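Long-range contact in uncharacterized LolA superfamily protein NE2245 (Nitrosomonas europaea ATCC 19718, PDB 3BUU), which is of unknown function but probably binds lipidated or other hydrophobic cargo in the cell envelope: residues D42-S56 and M59-M73. Residues are numbered along the deposited sequence; the frame is centred on the assembly and turned at random.
Sequences DLYRYQVLSKGNENS and MITEPASERGQAILM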
ATOM      1  N   ASP A  42      14.488   6.038 -12.037  1.00 18.10           N
ATOM      2  CA  ASP A  42      15.492   5.661 -11.060  1.00 17.81           C
ATOM      3  C   ASP A  42      14.838   4.784  -9.981  1.00 16.93           C
ATOM      4  O   ASP A  42      13.633   4.839  -9.747  1.00 16.28           O
ATOM      5  CB  ASP A  42      16.015   6.915 -10.369  1.00 18.79           C
ATOM      6  CG  ASP A  42      16.731   7.865 -11.307  1.00 21.42           C
ATOM      7  OD1 ASP A  42      17.319   7.415 -12.323  1.00 25.92           O
ATOM      8  OD2 ASP A  42      16.704   9.075 -11.007  1.00 28.66           O
ATOM      9  N   LEU A  43      15.613   3.965  -9.291  1.00 16.26           N
ATOM     10  CA  LEU A  43      15.025   3.129  -8.225  1.00 15.08           C
ATOM     11  C   LEU A  43      14.635   4.058  -7.049  1.00 12.48           C
ATOM     12  O   LEU A  43      15.361   4.998  -6.788  1.00 12.83           O
ATOM     13  CB  LEU A  43      16.079   2.107  -7.785  1.00 16.53           C
ATOM     14  CG  LEU A  43      15.978   1.436  -6.413  1.00 18.32           C
ATOM     15  CD1 LEU A  43      14.876   0.435  -6.349  1.00 21.08           C
ATOM     16  CD2 LEU A  43      17.277   0.750  -6.040  1.00 20.17           C
ATOM     17  N   TYR A  44      13.504   3.809  -6.391  1.00 10.03           N
ATOM     18  CA  TYR A  44      13.141   4.497  -5.175  1.00  9.70           C
ATOM     19  C   TYR A  44      13.204   3.504  -4.031  1.00  8.88           C
ATOM     20  O   TYR A  44      12.856   2.319  -4.200  1.00 10.59           O
ATOM     21  CB  TYR A  44      11.715   5.064  -5.288  1.00 11.25           C
ATOM     22  CG  TYR A  44      11.607   6.369  -6.064  1.00 12.71           C
ATOM     23  CD1 TYR A  44      11.272   7.524  -5.406  1.00 14.60           C
ATOM     24  CD2 TYR A  44      11.927   6.467  -7.431  1.00 12.92           C
ATOM     25  CE1 TYR A  44      11.180   8.746  -6.062  1.00 16.57           C
ATOM     26  CE2 TYR A  44      11.847   7.681  -8.105  1.00 15.01           C
ATOM     27  CZ  TYR A  44      11.482   8.818  -7.404  1.00 16.07           C
ATOM     28  OH  TYR A  44      11.432  10.038  -8.053  1.00 18.83           O
ATOM     29  N   ARG A  45      13.651   3.955  -2.870  1.00  9.14           N
ATOM     30  CA  ARG A  45      13.623   3.102  -1.685  1.00  9.60           C
ATOM     31  C   ARG A  45      13.105   3.885  -0.508  1.00  8.36           C
ATOM     32  O   ARG A  45      13.373   5.105  -0.408  1.00  9.88           O
ATOM     33  CB  ARG A  45      15.028   2.576  -1.364  1.00 11.30           C
ATOM     34  CG  ARG A  45      15.648   1.640  -2.376  1.00 13.90           C
ATOM     35  CD  ARG A  45      16.874   0.986  -1.735  1.00 18.59           C
ATOM     36  NE  ARG A  45      17.732   0.327  -2.707  1.00 22.12           N
ATOM     37  CZ  ARG A  45      17.671  -0.972  -2.977  1.00 22.38           C
ATOM     38  NH1 ARG A  45      16.769  -1.733  -2.369  1.00 23.45           N
ATOM     39  NH2 ARG A  45      18.490  -1.514  -3.868  1.00 26.84           N
ATOM     40  N   TYR A  46      12.379   3.182   0.365  1.00  8.49           N
ATOM     41  CA  TYR A  46      11.731   3.786   1.512  1.00  8.45           C
ATOM     42  C   TYR A  46      11.903   2.917   2.727  1.00  8.72           C
ATOM     43  O   TYR A  46      11.958   1.697   2.629  1.00 10.16           O
ATOM     44  CB  TYR A  46      10.213   3.901   1.284  1.00  9.38           C
ATOM     45  CG  TYR A  46       9.857   4.715   0.059  1.00  9.36           C
ATOM     46  CD1 TYR A  46       9.608   6.064   0.142  1.00 10.91           C
ATOM     47  CD2 TYR A  46       9.772   4.112  -1.206  1.00 11.14           C
ATOM     48  CE1 TYR A  46       9.294   6.803  -0.983  1.00 13.11           C
ATOM     49  CE2 TYR A  46       9.438   4.858  -2.326  1.00 12.04           C
ATOM     50  CZ  TYR A  46       9.210   6.178  -2.206  1.00 14.10           C
ATOM     51  OH  TYR A  46       8.896   6.915  -3.324  1.00 17.10           O
ATOM     52  N   GLN A  47      11.919   3.543   3.896  1.00  9.08           N
ATOM     53  CA  GLN A  47      11.735   2.840   5.143  1.00  9.28           C
ATOM     54  C   GLN A  47      10.369   3.236   5.667  1.00  8.21           C
ATOM     55  O   GLN A  47      10.053   4.427   5.733  1.00  9.83           O
ATOM     56  CB  GLN A  47      12.794   3.233   6.177  1.00 11.28           C
ATOM     57  CG  GLN A  47      12.535   2.464   7.505  1.00 16.25           C
ATOM     58  CD  GLN A  47      13.264   3.000   8.716  1.00 22.55           C
ATOM     59  OE1 GLN A  47      12.794   3.936   9.365  1.00 26.44           O
ATOM     60  NE2 GLN A  47      14.374   2.376   9.062  1.00 25.51           N
ATOM     61  N   VAL A  48       9.575   2.246   6.070  1.00  8.08           N
ATOM     62  CA  VAL A  48       8.210   2.470   6.539  1.00  7.71           C
ATOM     63  C   VAL A  48       8.093   2.036   7.995  1.00  7.06           C
ATOM     64  O   VAL A  48       8.487   0.912   8.334  1.00  8.05           O
ATOM     65  CB  VAL A  48       7.217   1.681   5.680  1.00  8.10           C
ATOM     66  CG1 VAL A  48       5.806   1.930   6.175  1.00 10.59           C
ATOM     67  CG2 VAL A  48       7.352   2.121   4.227  1.00 10.06           C
ATOM     68  N   LEU A  49       7.548   2.929   8.829  1.00  6.84           N
ATOM     69  CA  LEU A  49       7.175   2.610  10.222  1.00  6.51           C
ATOM     70  C   LEU A  49       5.642   2.594  10.179  1.00  6.05           C
ATOM     71  O   LEU A  49       5.018   3.626  10.007  1.00  7.43           O
ATOM     72  CB  LEU A  49       7.685   3.707  11.143  1.00  7.44           C
ATOM     73  CG  LEU A  49       9.201   3.892  11.139  1.00  8.50           C
ATOM     74  CD1 LEU A  49       9.590   5.030  12.096  1.00 11.11           C
ATOM     75  CD2 LEU A  49       9.916   2.608  11.501  1.00 10.95           C
ATOM     76  N   SER A  50       5.065   1.412  10.345  1.00  6.40           N
ATOM     77  CA  SER A  50       3.650   1.196  10.152  1.00  7.13           C
ATOM     78  C   SER A  50       2.927   0.855  11.462  1.00  6.91           C
ATOM     79  O   SER A  50       3.261  -0.143  12.127  1.00  6.87           O
ATOM     80  CB  SER A  50       3.452   0.067   9.172  1.00  8.27           C
ATOM     81  OG  SER A  50       2.101  -0.316   9.040  1.00  8.33           O
ATOM     82  N   LYS A  51       1.912   1.654  11.807  1.00  7.86           N
ATOM     83  CA  LYS A  51       1.104   1.438  12.957  1.00  8.20           C
ATOM     84  C   LYS A  51      -0.370   1.379  12.531  1.00  7.67           C
ATOM     85  O   LYS A  51      -1.170   2.279  12.787  1.00  8.47           O
ATOM     86  CB  LYS A  51       1.379   2.486  14.030  1.00  9.62           C
ATOM     87  CG  LYS A  51       0.818   2.119  15.368  1.00 11.60           C
ATOM     88  CD  LYS A  51       1.236   3.133  16.418  1.00 11.88           C
ATOM     89  CE  LYS A  51       0.805   2.679  17.772  1.00 13.42           C
ATOM     90  NZ  LYS A  51       1.103   3.799  18.725  1.00 12.45           N
ATOM     91  N   GLY A  52      -0.679   0.321  11.792  1.00  9.36           N
ATOM     92  CA  GLY A  52      -2.012   0.116  11.262  1.00  9.80           C
ATOM     93  C   GLY A  52      -2.398   1.233  10.310  1.00  8.64           C
ATOM     94  O   GLY A  52      -1.588   1.812   9.617  1.00 11.35           O
ATOM     95  N   ASN A  53      -3.660   1.544  10.306  1.00  8.08           N
ATOM     96  CA  ASN A  53      -4.155   2.617   9.474  1.00  8.51           C
ATOM     97  C   ASN A  53      -4.231   3.926  10.227  1.00 10.08           C
ATOM     98  O   ASN A  53      -4.620   4.942   9.646  1.00 12.63           O
ATOM     99  CB  ASN A  53      -5.507   2.245   8.894  1.00  9.73           C
ATOM    100  CG  ASN A  53      -5.418   1.243   7.784  1.00  8.60           C
ATOM    101  OD1 ASN A  53      -4.328   0.850   7.368  1.00  9.33           O
ATOM    102  ND2 ASN A  53      -6.578   0.828   7.286  1.00 11.90           N
ATOM    103  N   GLU A  54      -3.805   3.855  11.505  0.50  9.89           N
ATOM    104  CA  GLU A  54      -3.764   4.944  12.515  0.50 10.88           C
ATOM    105  C   GLU A  54      -2.679   5.971  12.228  0.50  8.33           C
ATOM    106  O   GLU A  54      -2.926   7.170  12.171  0.50  9.00           O
ATOM    107  CB  GLU A  54      -3.669   4.397  13.976  0.50 10.30           C
ATOM    108  CG  GLU A  54      -2.382   3.740  14.396  0.50 17.54           C
ATOM    109  CD  GLU A  54      -2.483   3.085  15.740  0.50 15.88           C
ATOM    110  OE1 GLU A  54      -2.359   3.827  16.750  0.50 22.45           O
ATOM    111  OE2 GLU A  54      -2.700   1.844  15.818  0.50 21.23           O
ATOM    112  N   ASN A  55      -1.457   5.473  12.108  1.00  6.99           N
ATOM    113  CA  ASN A  55      -0.236   6.275  12.011  1.00  6.75           C
ATOM    114  C   ASN A  55       0.783   5.547  11.189  1.00  6.38           C
ATOM    115  O   ASN A  55       0.888   4.336  11.248  1.00  6.95           O
ATOM    116  CB  ASN A  55       0.406   6.524  13.398  1.00  8.72           C
ATOM    117  CG  ASN A  55      -0.355   7.484  14.216  1.00 12.55           C
ATOM    118  OD1 ASN A  55      -0.962   7.089  15.181  1.00 16.57           O
ATOM    119  ND2 ASN A  55      -0.351   8.747  13.835  1.00 13.01           N
ATOM    120  N   SER A  56       1.613   6.307  10.457  1.00  6.14           N
ATOM    121  CA  SER A  56       2.768   5.730   9.841  1.00  6.10           C
ATOM    122  C   SER A  56       3.738   6.852   9.508  1.00  5.70           C
ATOM    123  O   SER A  56       3.370   8.043   9.467  1.00  6.21           O
ATOM    124  CB  SER A  56       2.424   4.936   8.603  1.00  6.56           C
ATOM    125  OG  SER A  56       1.912   5.779   7.606  1.00  7.20           O
HETATM  126  N   MSE A  59       9.800   7.153   4.997  1.00  9.02           N
HETATM  127  CA  MSE A  59      11.032   7.969   4.805  1.00 11.65           C
HETATM  128  C   MSE A  59      11.748   7.518   3.545  1.00 10.03           C
HETATM  129  O   MSE A  59      12.049   6.365   3.416  1.00 11.60           O
HETATM  130  CB  MSE A  59      11.949   7.757   5.993  1.00 11.53           C
HETATM  131  CG  MSE A  59      11.465   8.462   7.269  1.00 19.84           C
HETATM  132 SE   MSE A  59      12.390   8.124   8.900  1.00 33.43          SE
HETATM  133  CE  MSE A  59      13.368   6.540   8.412  1.00 28.39           C
ATOM    134  N   ILE A  60      11.980   8.441   2.614  1.00 10.70           N
ATOM    135  CA  ILE A  60      12.672   8.121   1.357  1.00 10.96           C
ATOM    136  C   ILE A  60      14.159   8.054   1.580  1.00 11.19           C
ATOM    137  O   ILE A  60      14.746   8.947   2.198  1.00 13.55           O
ATOM    138  CB  ILE A  60      12.360   9.073   0.219  1.00 12.77           C
ATOM    139  CG1 ILE A  60      12.986   8.573  -1.097  1.00 14.92           C
ATOM    140  CG2 ILE A  60      12.784  10.428   0.541  1.00 17.86           C
ATOM    141  CD1 ILE A  60      12.267   9.013  -2.292  1.00 19.01           C
ATOM    142  N   THR A  61      14.776   6.999   1.087  1.00 11.50           N
ATOM    143  CA  THR A  61      16.199   6.853   1.239  1.00 13.55           C
ATOM    144  C   THR A  61      16.944   6.994  -0.105  1.00 13.29           C
ATOM    145  O   THR A  61      18.133   7.296  -0.109  1.00 15.22           O
ATOM    146  CB  THR A  61      16.542   5.516   1.932  1.00 14.64           C
ATOM    147  OG1 THR A  61      16.064   4.436   1.147  1.00 16.56           O
ATOM    148  CG2 THR A  61      15.953   5.402   3.341  1.00 16.58           C
ATOM    149  N   GLU A  62      16.293   6.722  -1.229  0.50 13.37           N
ATOM    150  CA  GLU A  62      16.902   6.928  -2.553  0.50 14.62           C
ATOM    151  C   GLU A  62      15.725   7.193  -3.495  0.50 13.20           C
ATOM    152  O   GLU A  62      14.630   6.684  -3.241  0.50 11.95           O
ATOM    153  CB  GLU A  62      17.729   5.697  -3.033  0.50 15.45           C
ATOM    154  CG  GLU A  62      18.616   5.004  -1.967  0.50 17.18           C
ATOM    155  CD  GLU A  62      19.029   3.570  -2.297  0.50 18.18           C
ATOM    156  OE1 GLU A  62      18.600   3.031  -3.338  0.50 20.75           O
ATOM    157  OE2 GLU A  62      19.780   2.976  -1.487  0.50 22.75           O
ATOM    158  N   PRO A  63      15.933   7.943  -4.597  1.00 13.12           N
ATOM    159  CA  PRO A  63      17.239   8.502  -5.066  1.00 14.86           C
ATOM    160  C   PRO A  63      17.708   9.689  -4.242  1.00 15.06           C
ATOM    161  O   PRO A  63      16.925  10.269  -3.508  1.00 14.95           O
ATOM    162  CB  PRO A  63      16.957   8.936  -6.488  1.00 16.99           C
ATOM    163  CG  PRO A  63      15.525   8.908  -6.694  1.00 16.82           C
ATOM    164  CD  PRO A  63      14.829   8.285  -5.507  1.00 12.81           C
ATOM    165  N   ALA A  64      18.994  10.024  -4.375  1.00 15.30           N
ATOM    166  CA  ALA A  64      19.623  11.095  -3.606  1.00 16.81           C
ATOM    167  C   ALA A  64      18.897  12.422  -3.731  1.00 17.54           C
ATOM    168  O   ALA A  64      18.833  13.181  -2.755  1.00 19.52           O
ATOM    169  CB  ALA A  64      21.034  11.258  -4.032  1.00 17.04           C
ATOM    170  N   SER A  65      18.310  12.684  -4.904  1.00 18.30           N
ATOM    171  CA  SER A  65      17.608  13.962  -5.140  1.00 20.21           C
ATOM    172  C   SER A  65      16.399  14.114  -4.215  1.00 19.72           C
ATOM    173  O   SER A  65      15.932  15.235  -3.985  1.00 21.75           O
ATOM    174  CB  SER A  65      17.174  14.118  -6.614  1.00 21.00           C
ATOM    175  OG  SER A  65      16.386  13.024  -7.065  1.00 24.63           O
ATOM    176  N   GLU A  66      15.882  12.995  -3.700  1.00 19.57           N
ATOM    177  CA  GLU A  66      14.650  12.970  -2.888  1.00 20.51           C
ATOM    178  C   GLU A  66      14.892  12.554  -1.446  1.00 20.54           C
ATOM    179  O   GLU A  66      13.995  12.691  -0.604  1.00 20.59           O
ATOM    180  CB  GLU A  66      13.574  12.043  -3.502  1.00 20.64           C
ATOM    181  CG  GLU A  66      13.493  12.040  -5.033  1.00 26.17           C
ATOM    182  CD  GLU A  66      12.260  12.739  -5.563  1.00 31.79           C
ATOM    183  OE1 GLU A  66      11.150  12.459  -5.058  1.00 36.13           O
ATOM    184  OE2 GLU A  66      12.402  13.562  -6.495  1.00 35.89           O
ATOM    185  N   ARG A  67      16.093  12.045  -1.161  1.00 21.07           N
ATOM    186  CA  ARG A  67      16.467  11.541   0.161  1.00 22.78           C
ATOM    187  C   ARG A  67      16.205  12.572   1.234  1.00 23.47           C
ATOM    188  O   ARG A  67      16.542  13.748   1.077  1.00 24.08           O
ATOM    189  CB  ARG A  67      17.931  11.113   0.183  1.00 23.30           C
ATOM    190  CG  ARG A  67      18.357  10.412   1.469  1.00 23.92           C
ATOM    191  CD  ARG A  67      19.840  10.049   1.392  1.00 29.52           C
ATOM    192  NE  ARG A  67      20.072   9.102   0.305  1.00 30.97           N
ATOM    193  CZ  ARG A  67      21.189   8.986  -0.400  1.00 33.18           C
ATOM    194  NH1 ARG A  67      22.231   9.770  -0.157  1.00 31.68           N
ATOM    195  NH2 ARG A  67      21.249   8.082  -1.366  1.00 34.87           N
ATOM    196  N   GLY A  68      15.562  12.151   2.316  1.00 23.50           N
ATOM    197  CA  GLY A  68      15.272  13.120   3.362  1.00 23.48           C
ATOM    198  C   GLY A  68      13.827  13.598   3.358  1.00 22.74           C
ATOM    199  O   GLY A  68      13.339  14.128   4.372  1.00 24.11           O
ATOM    200  N   GLN A  69      13.118  13.449   2.238  1.00 21.13           N
ATOM    201  CA  GLN A  69      11.684  13.726   2.277  1.00 19.91           C
ATOM    202  C   GLN A  69      11.041  12.691   3.191  1.00 18.65           C
ATOM    203  O   GLN A  69      11.525  11.547   3.350  1.00 19.53           O
ATOM    204  CB  GLN A  69      11.044  13.671   0.891  1.00 20.77           C
ATOM    205  CG  GLN A  69      11.460  14.775  -0.080  1.00 22.20           C
ATOM    206  CD  GLN A  69      11.076  14.436  -1.510  1.00 24.48           C
ATOM    207  OE1 GLN A  69      10.291  13.516  -1.755  1.00 29.66           O
ATOM    208  NE2 GLN A  69      11.617  15.180  -2.454  1.00 24.18           N
ATOM    209  N   ALA A  70       9.955  13.087   3.810  1.00 16.83           N
ATOM    210  CA  ALA A  70       9.270  12.159   4.687  1.00 14.62           C
ATOM    211  C   ALA A  70       7.797  12.412   4.640  1.00 13.06           C
ATOM    212  O   ALA A  70       7.336  13.544   4.336  1.00 15.05           O
ATOM    213  CB  ALA A  70       9.802  12.263   6.107  1.00 16.78           C
ATOM    214  N   ILE A  71       7.034  11.367   4.931  0.50 10.42           N
ATOM    215  CA  ILE A  71       5.605  11.500   4.974  0.50  8.32           C
ATOM    216  C   ILE A  71       5.115  10.963   6.327  0.50  7.52           C
ATOM    217  O   ILE A  71       5.366   9.779   6.682  0.50  7.60           O
ATOM    218  CB  ILE A  71       4.929  10.763   3.818  0.50  8.79           C
ATOM    219  CG1 ILE A  71       5.516  11.183   2.457  0.50  8.97           C
ATOM    220  CG2 ILE A  71       3.432  10.999   3.877  0.50 10.10           C
ATOM    221  CD1 ILE A  71       5.276  10.131   1.353  0.50 11.70           C
ATOM    222  N   LEU A  72       4.381  11.816   7.055  1.00  8.13           N
ATOM    223  CA  LEU A  72       3.787  11.489   8.329  1.00  7.79           C
ATOM    224  C   LEU A  72       2.285  11.345   8.114  1.00  7.32           C
ATOM    225  O   LEU A  72       1.634  12.252   7.592  1.00  8.86           O
ATOM    226  CB  LEU A  72       4.054  12.623   9.298  1.00  8.24           C
ATOM    227  CG  LEU A  72       3.285  12.567  10.625  1.00  8.98           C
ATOM    228  CD1 LEU A  72       3.649  11.357  11.441  1.00  9.28           C
ATOM    229  CD2 LEU A  72       3.585  13.830  11.431  1.00 11.31           C
HETATM  230  N   MSE A  73       1.735  10.193   8.505  1.00  7.52           N
HETATM  231  CA  MSE A  73       0.321   9.950   8.424  1.00  8.10           C
HETATM  232  C   MSE A  73      -0.261   9.947   9.814  1.00  9.03           C
HETATM  233  O   MSE A  73       0.224   9.216  10.721  1.00  9.06           O
HETATM  234  CB  MSE A  73       0.061   8.619   7.739  1.00  7.49           C
HETATM  235  CG  MSE A  73      -1.416   8.295   7.633  1.00  8.04           C
HETATM  236 SE   MSE A  73      -1.636   6.560   6.746  1.00 11.26          SE
HETATM  237  CE  MSE A  73      -1.438   5.444   8.274  1.00  8.37           C
TER
HETATM  238  O   HOH W   1       3.157   7.937   6.084  1.00 12.90           O
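Pro-63 lays its CD almost centrally over one face of the Tyr-44 ring, 3.6 Å from the centroid and 8° off the normal, a CH-pi contact made just after the cis peptide bond that ends strand 55-62. Ile-60 has its CG1 anti to the backbone N (chi1 -173°), and its CD1 touches both tyrosine rings, at 3.6 Å from CD1 of Tyr-44 and 3.9 Å from CE1 of Tyr-46. With Leu-97 and Thr-98 against the tyrosines, this is the tightly packed face of the hairpin. With an alanine here in place of Tyr-44 the ring face is gone, and Pro-63 and the end of Ile-60 would probably face a gap.

The other face is looser. There Arg-45 NE reaches Glu-62 OE1 at 2.9 Å, a salt bridge with a weak hydrogen bond bent to 130°; it is doubtful, belonging to one of two modelled Glu-62 conformers. A classic beta bulge sets Thr-61 and Glu-62 opposite Arg-45, whose O takes a nearly straight bond from Thr-61 N (2.8 Å).

In the next hairpin, Met-73 O accepts both Ser-56 N and Asn-55 ND2, the latter 3.2 Å away on a lone pair.

The chemistry implies that hairpin 39-51/55-62 is held by two Gln-47/Met-59 backbone bonds, its register shifted by one between Arg-45 and Tyr-46, with apolar packing on the Tyr-46/Ile-60 face and changeable polar groups at the Arg-45 side.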